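Local coordinates for protein tryptophan--tRNA ligase (Pyrococcus horikoshii, PDB 3JXE) that catalyses the ATP-dependent attachment of L-tryptophan to its cognate tRNA, releasing AMP and diphosphate, at residues B[67-78]-B[201-212]. Sequence-based numbering, arbitrary orientation.
Sequences DYEEGRGFFLYT and PTFFERKRCLIP. With TYM (tryptophanyl-5'AMP), chain E.
Two neighbouring parallel strands of the class I synthetase Rossmann fold, 75-80 and 209-214, pair here beside the tryptophanyl-5'AMP pocket, to which Y77, T78 and I211 belong. F75 N donates to R208 O, and F75 O accepts from L210 N at 2.8 Å. Y77 N then bonds to L210 O.

F75 and C209 share one face of the sheet. With chi1 at 77°, the F75 ring lies between C209 and the loop 201-207. C209 CB lies over one ring face, 3.5 Å from F75 CZ, and C209 SG makes an oblique sulfur-aromatic contact. The carbonyl oxygens of P201, T202 and K207 meet the ring edge near its plane. On the other face of the sheet, L76 CD2 packs against L210 CB and P212 CG; helix 88-104 adds L100 against L76.

At the loop end, D67 OD2 forms a salt bridge with R208 NE at 3.0 Å. The hydrogen bond within it is weak, and the carboxylate and guanidinium planes are 83° apart. R72 and E70 extend this charge network, next to the Schellman motif that ends helix 61-69.

At the ligand end, P201 CB sits over the Y77 ring in a CH-pi contact, 3.5 Å from the centroid. I211 CG1 and CD1 both touch Y77 CD2, the two side chains lying side by side. Q198 O and Q111 OE1 also bond to the Y77 hydroxyl. Y77 OH accepts the indole NE1 of tryptophanyl-5'AMP at 2.7 Å and 162°.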
ATOM      1  N   ASP B  67     -19.571 -16.343 -20.730  1.00 89.24           N
ATOM      2  CA  ASP B  67     -20.239 -15.430 -19.804  1.00 89.35           C
ATOM      3  C   ASP B  67     -21.007 -14.325 -20.528  1.00 89.35           C
ATOM      4  O   ASP B  67     -22.107 -13.954 -20.111  1.00 89.33           O
ATOM      5  CB  ASP B  67     -19.227 -14.821 -18.828  1.00 89.45           C
ATOM      6  CG  ASP B  67     -18.779 -15.802 -17.753  1.00 89.74           C
ATOM      7  OD1 ASP B  67     -18.905 -17.032 -17.961  1.00 90.08           O
ATOM      8  OD2 ASP B  67     -18.294 -15.335 -16.695  1.00 90.05           O
ATOM      9  N   TYR B  68     -20.423 -13.808 -21.608  1.00 89.36           N
ATOM     10  CA  TYR B  68     -21.062 -12.768 -22.416  1.00 89.38           C
ATOM     11  C   TYR B  68     -22.272 -13.316 -23.166  1.00 89.33           C
ATOM     12  O   TYR B  68     -23.315 -12.661 -23.240  1.00 89.32           O
ATOM     13  CB  TYR B  68     -20.059 -12.146 -23.396  1.00 89.41           C
ATOM     14  CG  TYR B  68     -20.668 -11.134 -24.347  1.00 89.54           C
ATOM     15  CD1 TYR B  68     -21.011  -9.851 -23.909  1.00 89.52           C
ATOM     16  CD2 TYR B  68     -20.899 -11.458 -25.685  1.00 89.57           C
ATOM     17  CE1 TYR B  68     -21.572  -8.919 -24.780  1.00 89.50           C
ATOM     18  CE2 TYR B  68     -21.460 -10.534 -26.564  1.00 89.57           C
ATOM     19  CZ  TYR B  68     -21.792  -9.268 -26.105  1.00 89.59           C
ATOM     20  OH  TYR B  68     -22.346  -8.354 -26.970  1.00 89.70           O
ATOM     21  N   GLU B  69     -22.117 -14.520 -23.712  1.00 89.29           N
ATOM     22  CA  GLU B  69     -23.173 -15.207 -24.453  1.00 89.23           C
ATOM     23  C   GLU B  69     -24.364 -15.548 -23.554  1.00 89.05           C
ATOM     24  O   GLU B  69     -25.513 -15.515 -23.998  1.00 89.12           O
ATOM     25  CB  GLU B  69     -22.612 -16.477 -25.098  1.00 89.30           C
ATOM     26  CG  GLU B  69     -23.462 -17.062 -26.216  1.00 89.71           C
ATOM     27  CD  GLU B  69     -22.733 -18.138 -27.009  1.00 90.39           C
ATOM     28  OE1 GLU B  69     -23.132 -18.392 -28.166  1.00 90.65           O
ATOM     29  OE2 GLU B  69     -21.761 -18.728 -26.483  1.00 90.59           O
ATOM     30  N   GLU B  70     -24.080 -15.864 -22.292  1.00 88.74           N
ATOM     31  CA  GLU B  70     -25.120 -16.207 -21.322  1.00 88.44           C
ATOM     32  C   GLU B  70     -25.620 -14.994 -20.526  1.00 88.06           C
ATOM     33  O   GLU B  70     -26.338 -15.143 -19.532  1.00 88.07           O
ATOM     34  CB  GLU B  70     -24.637 -17.324 -20.393  1.00 88.55           C
ATOM     35  CG  GLU B  70     -24.573 -18.691 -21.070  1.00 89.06           C
ATOM     36  CD  GLU B  70     -23.796 -19.723 -20.271  1.00 89.98           C
ATOM     37  OE1 GLU B  70     -23.708 -19.596 -19.028  1.00 90.26           O
ATOM     38  OE2 GLU B  70     -23.272 -20.672 -20.892  1.00 90.38           O
ATOM     39  N   GLY B  71     -25.232 -13.800 -20.972  1.00 87.57           N
ATOM     40  CA  GLY B  71     -25.796 -12.548 -20.469  1.00 86.92           C
ATOM     41  C   GLY B  71     -25.372 -12.078 -19.089  1.00 86.49           C
ATOM     42  O   GLY B  71     -26.004 -11.181 -18.525  1.00 86.52           O
ATOM     43  N   ARG B  72     -24.313 -12.669 -18.538  1.00 85.96           N
ATOM     44  CA  ARG B  72     -23.776 -12.218 -17.246  1.00 85.40           C
ATOM     45  C   ARG B  72     -22.567 -11.284 -17.392  1.00 84.74           C
ATOM     46  O   ARG B  72     -22.123 -10.679 -16.414  1.00 84.74           O
ATOM     47  CB  ARG B  72     -23.478 -13.398 -16.308  1.00 85.56           C
ATOM     48  CG  ARG B  72     -22.548 -14.454 -16.873  1.00 86.22           C
ATOM     49  CD  ARG B  72     -22.692 -15.757 -16.113  1.00 87.33           C
ATOM     50  NE  ARG B  72     -22.018 -16.856 -16.801  1.00 88.44           N
ATOM     51  CZ  ARG B  72     -22.230 -18.145 -16.552  1.00 89.10           C
ATOM     52  NH1 ARG B  72     -23.109 -18.517 -15.629  1.00 89.48           N
ATOM     53  NH2 ARG B  72     -21.563 -19.068 -17.235  1.00 89.37           N
ATOM     54  N   GLY B  73     -22.044 -11.181 -18.614  1.00 83.92           N
ATOM     55  CA  GLY B  73     -21.005 -10.206 -18.954  1.00 82.89           C
ATOM     56  C   GLY B  73     -19.654 -10.372 -18.278  1.00 82.13           C
ATOM     57  O   GLY B  73     -19.405 -11.362 -17.582  1.00 82.16           O
ATOM     58  N   PHE B  74     -18.784  -9.388 -18.499  1.00 81.27           N
ATOM     59  CA  PHE B  74     -17.435  -9.354 -17.925  1.00 80.31           C
ATOM     60  C   PHE B  74     -16.913  -7.916 -17.865  1.00 79.56           C
ATOM     61  O   PHE B  74     -17.655  -6.972 -18.148  1.00 79.48           O
ATOM     62  CB  PHE B  74     -16.480 -10.249 -18.729  1.00 80.37           C
ATOM     63  CG  PHE B  74     -16.287  -9.817 -20.162  1.00 80.56           C
ATOM     64  CD1 PHE B  74     -15.240  -8.967 -20.512  1.00 80.75           C
ATOM     65  CD2 PHE B  74     -17.136 -10.280 -21.163  1.00 80.70           C
ATOM     66  CE1 PHE B  74     -15.052  -8.571 -21.833  1.00 80.68           C
ATOM     67  CE2 PHE B  74     -16.955  -9.890 -22.488  1.00 80.72           C
ATOM     68  CZ  PHE B  74     -15.910  -9.034 -22.821  1.00 80.75           C
ATOM     69  N   PHE B  75     -15.646  -7.747 -17.484  1.00 78.57           N
ATOM     70  CA  PHE B  75     -15.007  -6.427 -17.517  1.00 77.59           C
ATOM     71  C   PHE B  75     -13.539  -6.475 -17.943  1.00 76.84           C
ATOM     72  O   PHE B  75     -12.868  -7.496 -17.778  1.00 76.77           O
ATOM     73  CB  PHE B  75     -15.198  -5.671 -16.191  1.00 77.64           C
ATOM     74  CG  PHE B  75     -14.300  -6.131 -15.074  1.00 77.69           C
ATOM     75  CD1 PHE B  75     -13.134  -5.434 -14.773  1.00 77.82           C
ATOM     76  CD2 PHE B  75     -14.631  -7.240 -14.302  1.00 77.73           C
ATOM     77  CE1 PHE B  75     -12.303  -5.840 -13.731  1.00 77.69           C
ATOM     78  CE2 PHE B  75     -13.805  -7.653 -13.259  1.00 77.69           C
ATOM     79  CZ  PHE B  75     -12.641  -6.950 -12.972  1.00 77.66           C
ATOM     80  N   LEU B  76     -13.055  -5.361 -18.491  1.00 75.87           N
ATOM     81  CA  LEU B  76     -11.689  -5.269 -19.003  1.00 74.88           C
ATOM     82  C   LEU B  76     -10.764  -4.501 -18.069  1.00 74.24           C
ATOM     83  O   LEU B  76     -11.176  -3.538 -17.417  1.00 74.16           O
ATOM     84  CB  LEU B  76     -11.678  -4.618 -20.388  1.00 74.88           C
ATOM     85  CG  LEU B  76     -12.256  -5.402 -21.569  1.00 74.68           C
ATOM     86  CD1 LEU B  76     -12.583  -4.450 -22.698  1.00 74.52           C
ATOM     87  CD2 LEU B  76     -11.296  -6.488 -22.043  1.00 74.57           C
ATOM     88  N   TYR B  77      -9.510  -4.937 -18.017  1.00 73.41           N
ATOM     89  CA  TYR B  77      -8.479  -4.266 -17.234  1.00 72.59           C
ATOM     90  C   TYR B  77      -7.126  -4.358 -17.924  1.00 72.04           C
ATOM     91  O   TYR B  77      -6.688  -5.439 -18.310  1.00 72.00           O
ATOM     92  CB  TYR B  77      -8.424  -4.827 -15.804  1.00 72.61           C
ATOM     93  CG  TYR B  77      -7.111  -4.633 -15.064  1.00 72.56           C
ATOM     94  CD1 TYR B  77      -6.581  -3.358 -14.844  1.00 72.51           C
ATOM     95  CD2 TYR B  77      -6.412  -5.728 -14.558  1.00 72.50           C
ATOM     96  CE1 TYR B  77      -5.377  -3.186 -14.165  1.00 72.30           C
ATOM     97  CE2 TYR B  77      -5.214  -5.565 -13.870  1.00 72.27           C
ATOM     98  CZ  TYR B  77      -4.704  -4.294 -13.678  1.00 72.26           C
ATOM     99  OH  TYR B  77      -3.520  -4.134 -12.997  1.00 72.35           O
ATOM    100  N   THR B  78      -6.489  -3.205 -18.091  1.00 71.33           N
ATOM    101  CA  THR B  78      -5.117  -3.118 -18.578  1.00 70.66           C
ATOM    102  C   THR B  78      -4.443  -1.932 -17.887  1.00 70.23           C
ATOM    103  O   THR B  78      -5.108  -1.154 -17.203  1.00 70.13           O
ATOM    104  CB  THR B  78      -5.052  -3.004 -20.126  1.00 70.63           C
ATOM    105  OG1 THR B  78      -3.706  -3.218 -20.572  1.00 70.47           O
ATOM    106  CG2 THR B  78      -5.540  -1.641 -20.608  1.00 70.70           C
ATOM    107  N   PRO B 201      -6.828  -4.611  -9.195  1.00 61.66           N
ATOM    108  CA  PRO B 201      -7.900  -4.201 -10.106  1.00 61.98           C
ATOM    109  C   PRO B 201      -8.749  -5.329 -10.705  1.00 62.39           C
ATOM    110  O   PRO B 201      -9.777  -5.049 -11.324  1.00 62.45           O
ATOM    111  CB  PRO B 201      -7.148  -3.458 -11.216  1.00 61.92           C
ATOM    112  CG  PRO B 201      -5.880  -3.023 -10.585  1.00 61.72           C
ATOM    113  CD  PRO B 201      -5.517  -4.157  -9.695  1.00 61.70           C
ATOM    114  N   THR B 202      -8.336  -6.582 -10.519  1.00 62.91           N
ATOM    115  CA  THR B 202      -9.153  -7.725 -10.949  1.00 63.42           C
ATOM    116  C   THR B 202     -10.352  -7.937 -10.019  1.00 63.84           C
ATOM    117  O   THR B 202     -11.271  -8.691 -10.343  1.00 63.87           O
ATOM    118  CB  THR B 202      -8.340  -9.037 -11.045  1.00 63.37           C
ATOM    119  OG1 THR B 202      -7.741  -9.331  -9.778  1.00 63.32           O
ATOM    120  CG2 THR B 202      -7.258  -8.932 -12.107  1.00 63.34           C
ATOM    121  N   PHE B 203     -10.332  -7.265  -8.871  1.00 64.39           N
ATOM    122  CA  PHE B 203     -11.416  -7.353  -7.899  1.00 64.97           C
ATOM    123  C   PHE B 203     -12.284  -6.092  -7.904  1.00 65.43           C
ATOM    124  O   PHE B 203     -12.927  -5.771  -6.899  1.00 65.57           O
ATOM    125  CB  PHE B 203     -10.867  -7.609  -6.488  1.00 64.95           C
ATOM    126  CG  PHE B 203      -9.778  -8.650  -6.427  1.00 65.15           C
ATOM    127  CD1 PHE B 203      -9.979  -9.930  -6.943  1.00 65.33           C
ATOM    128  CD2 PHE B 203      -8.555  -8.353  -5.833  1.00 65.13           C
ATOM    129  CE1 PHE B 203      -8.973 -10.892  -6.882  1.00 65.40           C
ATOM    130  CE2 PHE B 203      -7.544  -9.307  -5.764  1.00 65.29           C
ATOM    131  CZ  PHE B 203      -7.753 -10.579  -6.291  1.00 65.47           C
ATOM    132  N   PHE B 204     -12.301  -5.381  -9.032  1.00 65.98           N
ATOM    133  CA  PHE B 204     -13.145  -4.192  -9.176  1.00 66.49           C
ATOM    134  C   PHE B 204     -14.622  -4.563  -9.255  1.00 66.95           C
ATOM    135  O   PHE B 204     -15.484  -3.816  -8.787  1.00 66.92           O
ATOM    136  CB  PHE B 204     -12.742  -3.369 -10.404  1.00 66.44           C
ATOM    137  CG  PHE B 204     -11.913  -2.149 -10.083  1.00 66.25           C
ATOM    138  CD1 PHE B 204     -10.661  -1.974 -10.663  1.00 66.13           C
ATOM    139  CD2 PHE B 204     -12.391  -1.171  -9.212  1.00 65.96           C
ATOM    140  CE1 PHE B 204      -9.890  -0.846 -10.376  1.00 66.01           C
ATOM    141  CE2 PHE B 204     -11.628  -0.043  -8.917  1.00 65.91           C
ATOM    142  CZ  PHE B 204     -10.375   0.120  -9.501  1.00 65.91           C
ATOM    143  N   GLU B 205     -14.901  -5.718  -9.853  1.00 67.57           N
ATOM    144  CA  GLU B 205     -16.263  -6.230  -9.974  1.00 68.21           C
ATOM    145  C   GLU B 205     -16.326  -7.721  -9.647  1.00 68.52           C
ATOM    146  O   GLU B 205     -15.304  -8.414  -9.666  1.00 68.61           O
ATOM    147  CB  GLU B 205     -16.808  -5.974 -11.383  1.00 68.28           C
ATOM    148  CG  GLU B 205     -17.168  -4.519 -11.670  1.00 68.76           C
ATOM    149  CD  GLU B 205     -17.523  -4.274 -13.127  1.00 69.45           C
ATOM    150  OE1 GLU B 205     -18.182  -5.143 -13.743  1.00 69.70           O
ATOM    151  OE2 GLU B 205     -17.146  -3.205 -13.658  1.00 69.71           O
ATOM    152  N   ARG B 206     -17.529  -8.207  -9.346  1.00 68.90           N
ATOM    153  CA  ARG B 206     -17.751  -9.630  -9.087  1.00 69.23           C
ATOM    154  C   ARG B 206     -17.761 -10.443 -10.381  1.00 69.40           C
ATOM    155  O   ARG B 206     -17.472 -11.641 -10.369  1.00 69.52           O
ATOM    156  CB  ARG B 206     -19.049  -9.847  -8.303  1.00 69.29           C
ATOM    157  CG  ARG B 206     -19.025  -9.307  -6.876  1.00 69.59           C
ATOM    158  CD  ARG B 206     -18.171 -10.169  -5.958  1.00 70.07           C
ATOM    159  NE  ARG B 206     -17.922  -9.511  -4.675  1.00 70.52           N
ATOM    160  CZ  ARG B 206     -17.195 -10.030  -3.687  1.00 70.56           C
ATOM    161  NH1 ARG B 206     -17.030  -9.347  -2.563  1.00 70.45           N
ATOM    162  NH2 ARG B 206     -16.631 -11.225  -3.817  1.00 70.50           N
ATOM    163  N   LYS B 207     -18.094  -9.783 -11.490  1.00 69.60           N
ATOM    164  CA  LYS B 207     -17.983 -10.369 -12.828  1.00 69.81           C
ATOM    165  C   LYS B 207     -16.518 -10.700 -13.105  1.00 69.79           C
ATOM    166  O   LYS B 207     -15.628 -10.106 -12.494  1.00 69.83           O
ATOM    167  CB  LYS B 207     -18.518  -9.391 -13.879  1.00 69.88           C
ATOM    168  CG  LYS B 207     -19.976  -8.981 -13.659  1.00 70.49           C
ATOM    169  CD  LYS B 207     -20.329  -7.662 -14.342  1.00 71.37           C
ATOM    170  CE  LYS B 207     -20.637  -7.846 -15.822  1.00 72.05           C
ATOM    171  NZ  LYS B 207     -21.220  -6.615 -16.427  1.00 72.59           N
ATOM    172  N   ARG B 208     -16.261 -11.644 -14.009  1.00 69.78           N
ATOM    173  CA  ARG B 208     -14.876 -12.043 -14.292  1.00 69.81           C
ATOM    174  C   ARG B 208     -14.121 -11.040 -15.172  1.00 69.62           C
ATOM    175  O   ARG B 208     -14.724 -10.307 -15.959  1.00 69.70           O
ATOM    176  CB  ARG B 208     -14.790 -13.468 -14.854  1.00 69.88           C
ATOM    177  CG  ARG B 208     -15.402 -13.684 -16.221  1.00 70.60           C
ATOM    178  CD  ARG B 208     -14.929 -15.015 -16.787  1.00 71.76           C
ATOM    179  NE  ARG B 208     -15.469 -16.150 -16.041  1.00 72.65           N
ATOM    180  CZ  ARG B 208     -14.775 -17.239 -15.716  1.00 73.04           C
ATOM    181  NH1 ARG B 208     -15.361 -18.216 -15.036  1.00 73.13           N
ATOM    182  NH2 ARG B 208     -13.496 -17.350 -16.054  1.00 73.35           N
ATOM    183  N   CYS B 209     -12.799 -11.020 -15.021  1.00 69.36           N
ATOM    184  CA  CYS B 209     -11.948 -10.008 -15.641  1.00 69.06           C
ATOM    185  C   CYS B 209     -11.197 -10.525 -16.865  1.00 68.83           C
ATOM    186  O   CYS B 209     -10.776 -11.679 -16.892  1.00 68.79           O
ATOM    187  CB  CYS B 209     -10.944  -9.491 -14.612  1.00 69.09           C
ATOM    188  SG  CYS B 209      -9.915  -8.133 -15.182  1.00 69.17           S
ATOM    189  N   LEU B 210     -11.033  -9.662 -17.868  1.00 68.59           N
ATOM    190  CA  LEU B 210     -10.198  -9.956 -19.035  1.00 68.36           C
ATOM    191  C   LEU B 210      -9.062  -8.944 -19.102  1.00 68.21           C
ATOM    192  O   LEU B 210      -9.298  -7.734 -19.048  1.00 68.22           O
ATOM    193  CB  LEU B 210     -11.015  -9.898 -20.331  1.00 68.35           C
ATOM    194  CG  LEU B 210     -10.711 -10.823 -21.524  1.00 68.34           C
ATOM    195  CD1 LEU B 210     -11.347 -10.264 -22.789  1.00 68.23           C
ATOM    196  CD2 LEU B 210      -9.230 -11.086 -21.767  1.00 68.20           C
ATOM    197  N   ILE B 211      -7.832  -9.441 -19.222  1.00 68.01           N
ATOM    198  CA  ILE B 211      -6.652  -8.577 -19.286  1.00 67.76           C
ATOM    199  C   ILE B 211      -5.904  -8.701 -20.621  1.00 67.63           C
ATOM    200  O   ILE B 211      -5.148  -9.659 -20.828  1.00 67.70           O
ATOM    201  CB  ILE B 211      -5.687  -8.820 -18.096  1.00 67.72           C
ATOM    202  CG1 ILE B 211      -6.426  -8.639 -16.765  1.00 67.67           C
ATOM    203  CG2 ILE B 211      -4.487  -7.877 -18.180  1.00 67.66           C
ATOM    204  CD1 ILE B 211      -5.700  -9.206 -15.565  1.00 67.59           C
ATOM    205  N   PRO B 212      -6.127  -7.739 -21.538  1.00 67.42           N
ATOM    206  CA  PRO B 212      -5.340  -7.651 -22.764  1.00 67.26           C
ATOM    207  C   PRO B 212      -4.001  -6.950 -22.513  1.00 67.14           C
ATOM    208  O   PRO B 212      -3.971  -5.760 -22.184  1.00 67.14           O
ATOM    209  CB  PRO B 212      -6.226  -6.813 -23.702  1.00 67.24           C
ATOM    210  CG  PRO B 212      -7.485  -6.499 -22.927  1.00 67.30           C
ATOM    211  CD  PRO B 212      -7.158  -6.691 -21.488  1.00 67.38           C
TER
HETATM  212  P   TYM E 900       4.485  -1.297 -19.253  0.80 43.72           P
HETATM  213  O1P TYM E 900       4.210   0.119 -18.921  0.80 43.57           O
HETATM  214  O2P TYM E 900       5.882  -1.783 -19.283  0.80 43.90           O
HETATM  215  O5' TYM E 900       3.830  -1.634 -20.685  0.80 43.91           O
HETATM  216  C5' TYM E 900       2.456  -1.313 -20.930  0.80 44.62           C
HETATM  217  C4' TYM E 900       1.811  -2.324 -21.886  0.80 45.19           C
HETATM  218  O4' TYM E 900       2.643  -2.470 -23.071  0.80 45.24           O
HETATM  219  C1' TYM E 900       2.971  -3.879 -23.241  0.80 45.50           C
HETATM  220  N9  TYM E 900       4.317  -3.881 -23.897  0.80 45.48           N
HETATM  221  C4  TYM E 900       4.566  -4.242 -25.155  0.80 45.35           C
HETATM  222  N3  TYM E 900       3.795  -4.705 -26.157  0.80 45.35           N
HETATM  223  C2  TYM E 900       4.318  -5.002 -27.342  0.80 45.11           C
HETATM  224  N1  TYM E 900       5.613  -4.853 -27.581  0.80 44.98           N
HETATM  225  C6  TYM E 900       6.441  -4.393 -26.626  0.80 45.27           C
HETATM  226  N6  TYM E 900       7.738  -4.249 -26.883  0.80 45.35           N
HETATM  227  C5  TYM E 900       5.924  -4.074 -25.372  0.80 45.32           C
HETATM  228  N7  TYM E 900       6.453  -3.612 -24.244  0.80 45.33           N
HETATM  229  C8  TYM E 900       5.471  -3.489 -23.348  0.80 45.38           C
HETATM  230  C2' TYM E 900       2.892  -4.467 -21.834  0.80 45.69           C
HETATM  231  O2' TYM E 900       2.565  -5.852 -21.898  0.80 45.76           O
HETATM  232  C3' TYM E 900       1.712  -3.707 -21.240  0.80 45.70           C
HETATM  233  O3' TYM E 900       0.478  -4.312 -21.661  0.80 46.38           O
HETATM  234  NH3 TYM E 900       3.528  -2.893 -14.662  0.80 43.19           N
HETATM  235  CA  TYM E 900       2.888  -2.645 -15.961  0.80 43.21           C
HETATM  236  CB  TYM E 900       1.702  -1.696 -15.776  0.80 43.13           C
HETATM  237  CG  TYM E 900       0.362  -2.466 -15.565  0.80 42.78           C
HETATM  238  CD2 TYM E 900      -0.291  -3.314 -16.453  0.80 42.29           C
HETATM  239  CE2 TYM E 900      -1.460  -3.772 -15.831  0.80 42.20           C
HETATM  240  CE3 TYM E 900       0.016  -3.736 -17.745  0.80 42.33           C
HETATM  241  CD1 TYM E 900      -0.410  -2.429 -14.456  0.80 42.80           C
HETATM  242  NE1 TYM E 900      -1.549  -3.242 -14.614  0.80 42.45           N
HETATM  243  CZ2 TYM E 900      -2.310  -4.642 -16.504  0.80 42.08           C
HETATM  244  CZ3 TYM E 900      -0.839  -4.612 -18.414  0.80 42.14           C
HETATM  245  CH2 TYM E 900      -2.003  -5.065 -17.794  0.80 42.04           C
HETATM  246  C   TYM E 900       3.892  -2.007 -16.928  0.80 43.36           C
HETATM  247  O   TYM E 900       4.842  -1.349 -16.499  0.80 43.36           O
HETATM  248  OPP TYM E 900       3.623  -2.242 -18.254  0.80 43.46           O